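Local coordinates for protein LAO/AO transport system kinase (PDB 2P67) that belongs to the MeaB family within the P-loop NTPase clan and pairs a parallel-sheet domain with a helical C-terminal arm that meets a second subunit, at residues G19-L24 and A118-P123; T56-V61 and L143-G148; N290-F293 and D297-R300. All blocks are in the same frame, centred on the assembly; numbering follows the deposited sequence.

Contact 2 (56-61 with 143-148) is buried in the P-loop domain, where a strand of the parallel sheet and a flanking helix are joined by a salt bridge. Contact 1 (19-24 with 118-123) is partly buried at one of the sheet's two outermost strands; apolar contact between a leucine and a phenylalanine dominates, with an exposed arginine at the ring's edge. The two touch directly, L24 of contact 1 packing on L143 and A147 of contact 2. Contact 3 (290-293 with 297-300) lies far out on the C-terminal helices, its nearest atoms about 21 Å from contact 2, and is again apolar, but between consecutive helices and against the second subunit.

Contact 1: G19-L24 and A118-P123; sequences GERATL and AAFIRP
L24 sets its CD2 methyl on the face of the F120 ring. F120 is the centre of the join between the start of helix 21-32 and strand 119-124, an outermost strand of the parallel sheet within this chain, with L24 over its face and R21 at its edge. With CG of L24 swung anti to the backbone N (chi1 -177°), the CD2 methyl ends up over the middle of the ring: it sits 3.5 Å from the centroid of F120, only 4° off the ring normal, a clean CH-pi contact. The neighbouring CG of L24 bears on the far end of the ring, 3.7 Å from CZ of F120. For its part F120 also has CG anti to its own N (chi1 -170°), which sends the ring out from the strand toward the helix.

The carbonyl O of R21 is 3.6 Å from CE1 of F120, near the ring plane, while its CG brushes CD1 of F120 at 4.2 Å. The arginine chain then bends at chi3 and runs past the phenylalanine in the opposite sense. Its NH1 reaches a water that is also 2.7 Å from O of A119; the water lies rather short of NH1, so this bridge is best read with some caution. A25 and M28 also touch F120, and Y149 touches both F120 and L24.

No direct hydrogen bond spans the two segments, so shape and dispersion hold them together; further along the same helix R122 pairs with E32 and T29, adding a charged link beyond the apolar start.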
loop_
_atom_site.group_PDB
_atom_site.type_symbol
_atom_site.label_atom_id
_atom_site.label_comp_id
_atom_site.label_asym_id
_atom_site.label_seq_id
_atom_site.Cartn_x
_atom_site.Cartn_y
_atom_site.Cartn_z
ATOM N N GLY A 19 -30.715 4.616 24.461
ATOM C CA GLY A 19 -29.897 3.459 24.785
ATOM C C GLY A 19 -30.696 2.189 24.997
ATOM O O GLY A 19 -30.189 1.220 25.569
ATOM N N GLU A 20 -31.943 2.171 24.525
ATOM C CA GLU A 20 -32.767 0.974 24.644
ATOM C C GLU A 20 -32.214 -0.152 23.774
ATOM O O GLU A 20 -32.177 -0.040 22.549
ATOM C CB GLU A 20 -34.219 1.272 24.294
ATOM C CG GLU A 20 -34.896 2.153 25.343
ATOM C CD GLU A 20 -36.391 2.309 25.130
ATOM O OE1 GLU A 20 -36.972 1.581 24.291
ATOM O OE2 GLU A 20 -36.985 3.171 25.827
ATOM N N ARG A 21 -31.797 -1.231 24.427
ATOM C CA ARG A 21 -31.091 -2.335 23.732
ATOM C C ARG A 21 -31.957 -3.076 22.716
ATOM O O ARG A 21 -31.459 -3.502 21.659
ATOM C CB ARG A 21 -30.457 -3.283 24.748
ATOM C CG ARG A 21 -29.283 -2.652 25.479
ATOM C CD ARG A 21 -28.759 -3.560 26.573
ATOM N NE ARG A 21 -29.712 -3.672 27.671
ATOM C CZ ARG A 21 -29.738 -4.677 28.551
ATOM N NH1 ARG A 21 -28.862 -5.679 28.464
ATOM N NH2 ARG A 21 -30.647 -4.683 29.523
ATOM N N ALA A 22 -33.257 -3.214 23.015
ATOM C CA ALA A 22 -34.168 -3.919 22.096
ATOM C C ALA A 22 -34.292 -3.169 20.771
ATOM O O ALA A 22 -34.307 -3.790 19.701
ATOM C CB ALA A 22 -35.534 -4.137 22.735
ATOM N N THR A 23 -34.335 -1.833 20.849
ATOM C CA THR A 23 -34.432 -1.007 19.653
ATOM C C THR A 23 -33.124 -1.040 18.850
ATOM O O THR A 23 -33.165 -1.094 17.634
ATOM C CB THR A 23 -34.898 0.452 19.931
ATOM O OG1 THR A 23 -36.225 0.438 20.462
ATOM C CG2 THR A 23 -34.947 1.255 18.634
ATOM N N LEU A 24 -31.985 -1.010 19.531
ATOM C CA LEU A 24 -30.713 -1.155 18.849
ATOM C C LEU A 24 -30.659 -2.478 18.062
ATOM O O LEU A 24 -30.325 -2.477 16.879
ATOM C CB LEU A 24 -29.536 -1.044 19.820
ATOM C CG LEU A 24 -28.135 -1.102 19.181
ATOM C CD1 LEU A 24 -27.936 -0.068 18.059
ATOM C CD2 LEU A 24 -27.051 -0.976 20.232
ATOM N N ALA A 118 -24.466 -3.240 30.509
ATOM C CA ALA A 118 -23.803 -2.079 29.914
ATOM C C ALA A 118 -22.966 -2.460 28.689
ATOM O O ALA A 118 -22.254 -1.617 28.136
ATOM C CB ALA A 118 -22.947 -1.342 30.968
ATOM N N ALA A 119 -23.054 -3.725 28.273
ATOM C CA ALA A 119 -22.428 -4.168 27.021
ATOM C C ALA A 119 -23.459 -4.569 25.940
ATOM O O ALA A 119 -24.671 -4.716 26.213
ATOM C CB ALA A 119 -21.430 -5.283 27.285
ATOM N N PHE A 120 -22.981 -4.721 24.706
ATOM C CA PHE A 120 -23.834 -5.090 23.584
ATOM C C PHE A 120 -22.905 -5.756 22.569
ATOM O O PHE A 120 -21.963 -5.120 22.097
ATOM C CB PHE A 120 -24.484 -3.826 22.982
ATOM C CG PHE A 120 -25.573 -4.108 21.972
ATOM C CD1 PHE A 120 -26.921 -4.118 22.363
ATOM C CD2 PHE A 120 -25.259 -4.345 20.631
ATOM C CE1 PHE A 120 -27.947 -4.382 21.435
ATOM C CE2 PHE A 120 -26.271 -4.600 19.693
ATOM C CZ PHE A 120 -27.633 -4.625 20.107
ATOM N N ILE A 121 -23.175 -7.013 22.229
ATOM C CA ILE A 121 -22.330 -7.767 21.295
ATOM C C ILE A 121 -23.111 -8.182 20.035
ATOM O O ILE A 121 -24.176 -8.791 20.150
ATOM C CB ILE A 121 -21.725 -9.039 21.983
ATOM C CG1 ILE A 121 -21.009 -8.679 23.286
ATOM C CG2 ILE A 121 -20.790 -9.780 21.016
ATOM C CD1 ILE A 121 -20.948 -9.826 24.297
ATOM N N ARG A 122 -22.587 -7.870 18.847
ATOM C CA ARG A 122 -23.264 -8.214 17.588
ATOM C C ARG A 122 -22.276 -8.738 16.539
ATOM O O ARG A 122 -21.268 -8.085 16.273
ATOM C CB ARG A 122 -24.004 -6.984 17.041
ATOM C CG ARG A 122 -24.925 -7.265 15.854
ATOM C CD ARG A 122 -26.235 -7.937 16.293
ATOM N NE ARG A 122 -27.104 -8.123 15.131
ATOM C CZ ARG A 122 -28.422 -7.906 15.120
ATOM N NH1 ARG A 122 -29.090 -8.097 13.989
ATOM N NH2 ARG A 122 -29.071 -7.479 16.215
ATOM N N PRO A 123 -22.557 -9.917 15.939
ATOM C CA PRO A 123 -21.720 -10.458 14.865
ATOM C C PRO A 123 -22.040 -9.871 13.489
ATOM O O PRO A 123 -23.198 -9.536 13.184
ATOM C CB PRO A 123 -22.041 -11.957 14.907
ATOM C CG PRO A 123 -23.523 -11.956 15.290
ATOM C CD PRO A 123 -23.657 -10.844 16.293
HETATM O O HOH W 1 -26.719 -6.072 27.315
#

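Contact 2: T56-V61 and L143-G148; sequences TLRLGV and LCEAAG
A salt bridge between R58 and E145, with T56 packed alongside, ties strand 57-63 of the parallel sheet to the C-terminal part of helix 133-146, and all three residues are buried. NH1 of R58 gives a nearly straight hydrogen bond to OE2 of E145, 2.8 Å long. The oxygen lies in the guanidinium plane at its edge, yet the donor meets OE2 from above the carboxylate, 52° out of its plane. The two flat groups are turned 70° against each other. The arginine bends at chi3 (64°) to bring NH1 round, and its CD passes 3.3 Å from the same OE2. E145 instead runs extended beyond CG, crossing the arginine at about a right angle.

T56 supports the glutamate's shaft: OG1 is 3.5 Å from CG of E145, and CB of T56 lies 3.6 Å from that same CG. The hydroxyl's own hydrogen bond goes to O of Y149, just past the helix. Strand 57-63 is flanked in the sheet by strands 151-157 and 172-177, and in this P-loop NTPase fold it leads toward what is probably the Walker A P-loop. Helix 133-146 closes in a Schellman motif at G148 before the chain enters strand 151-157.

A water joins OE2 of E145 to O of T56, 2.8 Å from each. The buried charges have further partners: OE1 of E145 accepts from N of G54, while NH2 of R58 is bonded to O of M169 and the arginine side chain comes within about 5 Å of the bound sodium ion.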
loop_
_atom_site.group_PDB
_atom_site.type_symbol
_atom_site.label_atom_id
_atom_site.label_comp_id
_atom_site.label_asym_id
_atom_site.label_seq_id
_atom_site.Cartn_x
_atom_site.Cartn_y
_atom_site.Cartn_z
ATOM N N THR A 56 -17.853 8.833 20.184
ATOM C CA THR A 56 -17.616 7.487 20.687
ATOM C C THR A 56 -16.159 7.126 20.360
ATOM O O THR A 56 -15.693 7.364 19.247
ATOM C CB THR A 56 -18.581 6.501 20.008
ATOM O OG1 THR A 56 -19.931 6.867 20.329
ATOM C CG2 THR A 56 -18.314 5.053 20.459
ATOM N N LEU A 57 -15.441 6.582 21.341
ATOM C CA LEU A 57 -14.108 6.046 21.077
ATOM C C LEU A 57 -14.253 4.740 20.279
ATOM O O LEU A 57 -14.869 3.782 20.759
ATOM C CB LEU A 57 -13.362 5.803 22.392
ATOM C CG LEU A 57 -11.963 5.167 22.316
ATOM C CD1 LEU A 57 -10.985 5.994 21.477
ATOM C CD2 LEU A 57 -11.428 4.884 23.709
ATOM N N ARG A 58 -13.691 4.726 19.074
ATOM C CA ARG A 58 -13.791 3.570 18.168
ATOM C C ARG A 58 -12.476 2.805 18.228
ATOM O O ARG A 58 -11.418 3.343 17.874
ATOM C CB ARG A 58 -14.053 4.049 16.742
ATOM C CG ARG A 58 -15.363 4.857 16.579
ATOM C CD ARG A 58 -15.293 5.738 15.321
ATOM N NE ARG A 58 -15.201 4.982 14.065
ATOM C CZ ARG A 58 -16.236 4.680 13.272
ATOM N NH1 ARG A 58 -17.495 5.010 13.612
ATOM N NH2 ARG A 58 -16.021 4.012 12.140
ATOM N N LEU A 59 -12.540 1.572 18.707
ATOM C CA LEU A 59 -11.344 0.739 18.804
ATOM C C LEU A 59 -11.391 -0.436 17.841
ATOM O O LEU A 59 -12.456 -1.050 17.658
ATOM C CB LEU A 59 -11.191 0.195 20.235
ATOM C CG LEU A 59 -11.133 1.226 21.366
ATOM C CD1 LEU A 59 -11.032 0.509 22.722
ATOM C CD2 LEU A 59 -9.966 2.193 21.182
ATOM N N GLY A 60 -10.241 -0.779 17.257
ATOM C CA GLY A 60 -10.138 -2.000 16.483
ATOM C C GLY A 60 -9.237 -2.962 17.215
ATOM O O GLY A 60 -8.166 -2.572 17.739
ATOM N N VAL A 61 -9.655 -4.223 17.246
ATOM C CA VAL A 61 -8.877 -5.258 17.910
ATOM C C VAL A 61 -8.770 -6.473 16.968
ATOM O O VAL A 61 -9.785 -7.051 16.587
ATOM C CB VAL A 61 -9.488 -5.686 19.294
ATOM C CG1 VAL A 61 -8.720 -6.861 19.872
ATOM C CG2 VAL A 61 -9.547 -4.504 20.313
ATOM N N LEU A 143 -24.820 2.967 14.400
ATOM C CA LEU A 143 -25.985 2.708 15.262
ATOM C C LEU A 143 -25.569 2.716 16.730
ATOM O O LEU A 143 -26.242 3.328 17.571
ATOM C CB LEU A 143 -26.700 1.384 14.891
ATOM C CG LEU A 143 -27.438 1.432 13.540
ATOM C CD1 LEU A 143 -27.841 0.031 13.086
ATOM C CD2 LEU A 143 -28.646 2.356 13.597
ATOM N N CYS A 144 -24.441 2.077 17.042
ATOM C CA CYS A 144 -23.936 2.089 18.407
ATOM C C CYS A 144 -23.609 3.508 18.907
ATOM O O CYS A 144 -23.858 3.840 20.075
ATOM C CB CYS A 144 -22.725 1.177 18.542
ATOM S SG CYS A 144 -23.112 -0.559 18.290
ATOM N N GLU A 145 -23.057 4.331 18.011
ATOM C CA GLU A 145 -22.723 5.721 18.335
ATOM C C GLU A 145 -23.990 6.496 18.657
ATOM O O GLU A 145 -24.060 7.207 19.678
ATOM C CB GLU A 145 -21.973 6.370 17.181
ATOM C CG GLU A 145 -20.515 5.810 17.074
ATOM C CD GLU A 145 -19.658 6.511 16.043
ATOM O OE1 GLU A 145 -20.177 7.333 15.270
ATOM O OE2 GLU A 145 -18.440 6.218 15.997
ATOM N N ALA A 146 -24.983 6.355 17.789
ATOM C CA ALA A 146 -26.261 7.044 17.992
ATOM C C ALA A 146 -26.945 6.563 19.280
ATOM O O ALA A 146 -27.605 7.356 19.972
ATOM C CB ALA A 146 -27.158 6.875 16.762
ATOM N N ALA A 147 -26.739 5.288 19.631
ATOM C CA ALA A 147 -27.279 4.683 20.859
ATOM C C ALA A 147 -26.571 5.109 22.166
ATOM O O ALA A 147 -26.984 4.717 23.270
ATOM C CB ALA A 147 -27.254 3.161 20.735
ATOM N N GLY A 148 -25.489 5.868 22.038
ATOM C CA GLY A 148 -24.829 6.469 23.185
ATOM C C GLY A 148 -23.736 5.629 23.809
ATOM O O GLY A 148 -23.335 5.890 24.945
HETATM O O HOH W 2 -17.008 8.421 17.054
#

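Contact 3: N290-F293 and D297-R300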
loop_
_atom_site.group_PDB
_atom_site.type_symbol
_atom_site.label_atom_id
_atom_site.label_comp_id
_atom_site.label_asym_id
_atom_site.label_seq_id
_atom_site.Cartn_x
_atom_site.Cartn_y
_atom_site.Cartn_z
ATOM N N ASN A 290 -15.277 -2.215 -10.989
ATOM C CA ASN A 290 -15.924 -3.534 -10.969
ATOM C C ASN A 290 -16.938 -3.730 -12.082
ATOM O O ASN A 290 -17.050 -4.828 -12.634
ATOM C CB ASN A 290 -16.580 -3.819 -9.616
ATOM C CG ASN A 290 -15.587 -4.301 -8.577
ATOM O OD1 ASN A 290 -14.540 -4.865 -8.909
ATOM N ND2 ASN A 290 -15.908 -4.080 -7.305
ATOM N N HIS A 291 -17.678 -2.676 -12.410
ATOM C CA HIS A 291 -18.638 -2.750 -13.504
ATOM C C HIS A 291 -17.945 -2.971 -14.843
ATOM O O HIS A 291 -18.405 -3.772 -15.665
ATOM C CB HIS A 291 -19.529 -1.507 -13.544
ATOM C CG HIS A 291 -20.640 -1.527 -12.537
ATOM N ND1 HIS A 291 -21.012 -0.412 -11.815
ATOM C CD2 HIS A 291 -21.455 -2.530 -12.125
ATOM C CE1 HIS A 291 -22.014 -0.723 -11.010
ATOM N NE2 HIS A 291 -22.297 -2.003 -11.173
ATOM N N LEU A 292 -16.836 -2.264 -15.050
ATOM C CA LEU A 292 -16.016 -2.411 -16.256
ATOM C C LEU A 292 -15.399 -3.809 -16.370
ATOM O O LEU A 292 -15.591 -4.493 -17.373
ATOM C CB LEU A 292 -14.920 -1.342 -16.281
ATOM C CG LEU A 292 -13.996 -1.305 -17.492
ATOM C CD1 LEU A 292 -14.768 -0.919 -18.745
ATOM C CD2 LEU A 292 -12.854 -0.329 -17.231
ATOM N N PHE A 293 -14.677 -4.230 -15.335
ATOM C CA PHE A 293 -13.973 -5.514 -15.358
ATOM C C PHE A 293 -14.906 -6.721 -15.206
ATOM O O PHE A 293 -14.512 -7.862 -15.482
ATOM C CB PHE A 293 -12.826 -5.519 -14.338
ATOM C CG PHE A 293 -11.653 -4.654 -14.750
ATOM C CD1 PHE A 293 -11.661 -3.280 -14.515
ATOM C CD2 PHE A 293 -10.555 -5.214 -15.400
ATOM C CE1 PHE A 293 -10.591 -2.475 -14.917
ATOM C CE2 PHE A 293 -9.474 -4.420 -15.802
ATOM C CZ PHE A 293 -9.490 -3.055 -15.560
ATOM N N ASP A 297 -17.669 -8.622 -22.283
ATOM C CA ASP A 297 -16.956 -8.196 -23.481
ATOM C C ASP A 297 -15.620 -7.545 -23.150
ATOM O O ASP A 297 -14.605 -7.814 -23.816
ATOM C CB ASP A 297 -17.807 -7.232 -24.303
ATOM C CG ASP A 297 -18.938 -7.934 -25.040
ATOM O OD1 ASP A 297 -18.843 -9.164 -25.269
ATOM O OD2 ASP A 297 -19.913 -7.248 -25.395
ATOM N N PHE A 298 -15.618 -6.683 -22.134
ATOM C CA PHE A 298 -14.388 -6.003 -21.751
ATOM C C PHE A 298 -13.382 -6.962 -21.123
ATOM O O PHE A 298 -12.189 -6.855 -21.382
ATOM C CB PHE A 298 -14.626 -4.815 -20.813
ATOM C CG PHE A 298 -13.356 -4.130 -20.419
ATOM C CD1 PHE A 298 -12.732 -3.243 -21.297
ATOM C CD2 PHE A 298 -12.743 -4.419 -19.210
ATOM C CE1 PHE A 298 -11.516 -2.626 -20.950
ATOM C CE2 PHE A 298 -11.530 -3.809 -18.859
ATOM C CZ PHE A 298 -10.924 -2.915 -19.731
ATOM N N ASP A 299 -13.867 -7.867 -20.276
ATOM C CA ASP A 299 -13.019 -8.867 -19.633
ATOM C C ASP A 299 -12.291 -9.702 -20.687
ATOM O O ASP A 299 -11.096 -9.986 -20.550
ATOM C CB ASP A 299 -13.849 -9.772 -18.714
ATOM C CG ASP A 299 -13.059 -10.960 -18.193
ATOM O OD1 ASP A 299 -12.108 -10.753 -17.416
ATOM O OD2 ASP A 299 -13.376 -12.102 -18.581
ATOM N N ARG A 300 -13.022 -10.076 -21.737
ATOM C CA ARG A 300 -12.473 -10.862 -22.841
ATOM C C ARG A 300 -11.376 -10.093 -23.581
ATOM O O ARG A 300 -10.266 -10.599 -23.747
ATOM C CB ARG A 300 -13.613 -11.273 -23.791
ATOM C CG ARG A 300 -13.171 -12.009 -25.063
ATOM C CD ARG A 300 -14.348 -12.689 -25.759
ATOM N NE ARG A 300 -14.933 -13.749 -24.931
ATOM C CZ ARG A 300 -16.167 -13.731 -24.423
ATOM N NH1 ARG A 300 -16.985 -12.708 -24.651
ATOM N NH2 ARG A 300 -16.587 -14.750 -23.683
HETATM O O HOH W 3 -11.829 -8.491 -16.265
#
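F298 reaches back from the first turn of helix 296-310 to meet L292 and F293 at the end of helix 267-294, and it makes most of the contact across this short bend in the chain. Its CG stands anti to the backbone N (chi1 180°), which directs the ring at the preceding helix. L292 covers one face: its CG is 3.9 Å from the centroid of the F298 ring, set off toward the rim, a CH-pi contact in which both methyls of L292 also lie against the ring. The carbonyl O of L292 comes 3.4 Å from CD2 of F298.

The same ring turns its edge to F293. CE2 of F298 stands over the face of F293, 3.7 Å from CE2 of F293, and the planes are 88° apart with centroids separated by 5.2 Å, a T-shaped pair. F293 points its CB away from helix 296-310, but with CG beside its backbone N (chi1 -72°) the ring comes round to receive that edge. I327 and L323 of helix 316-328 also pack on F298.

D299, next along, makes the polar link. A water donates to O of F293 at 2.9 Å and to OD1 of D299 at 2.6 Å, so it spends both protons holding two acceptors together that could not bond directly. OD2 of D299 forms a salt bridge to R303 one turn on, and CB of D299 rests 3.8 Å from O of F293.

R281 of the second subunit makes a cation-pi contact with F293, while T284 and V288 of that subunit pack on F298 and L292. The whole is a sharp bend between consecutive helices, whose aromatic and leucine side chains also serve a helical dimer interface.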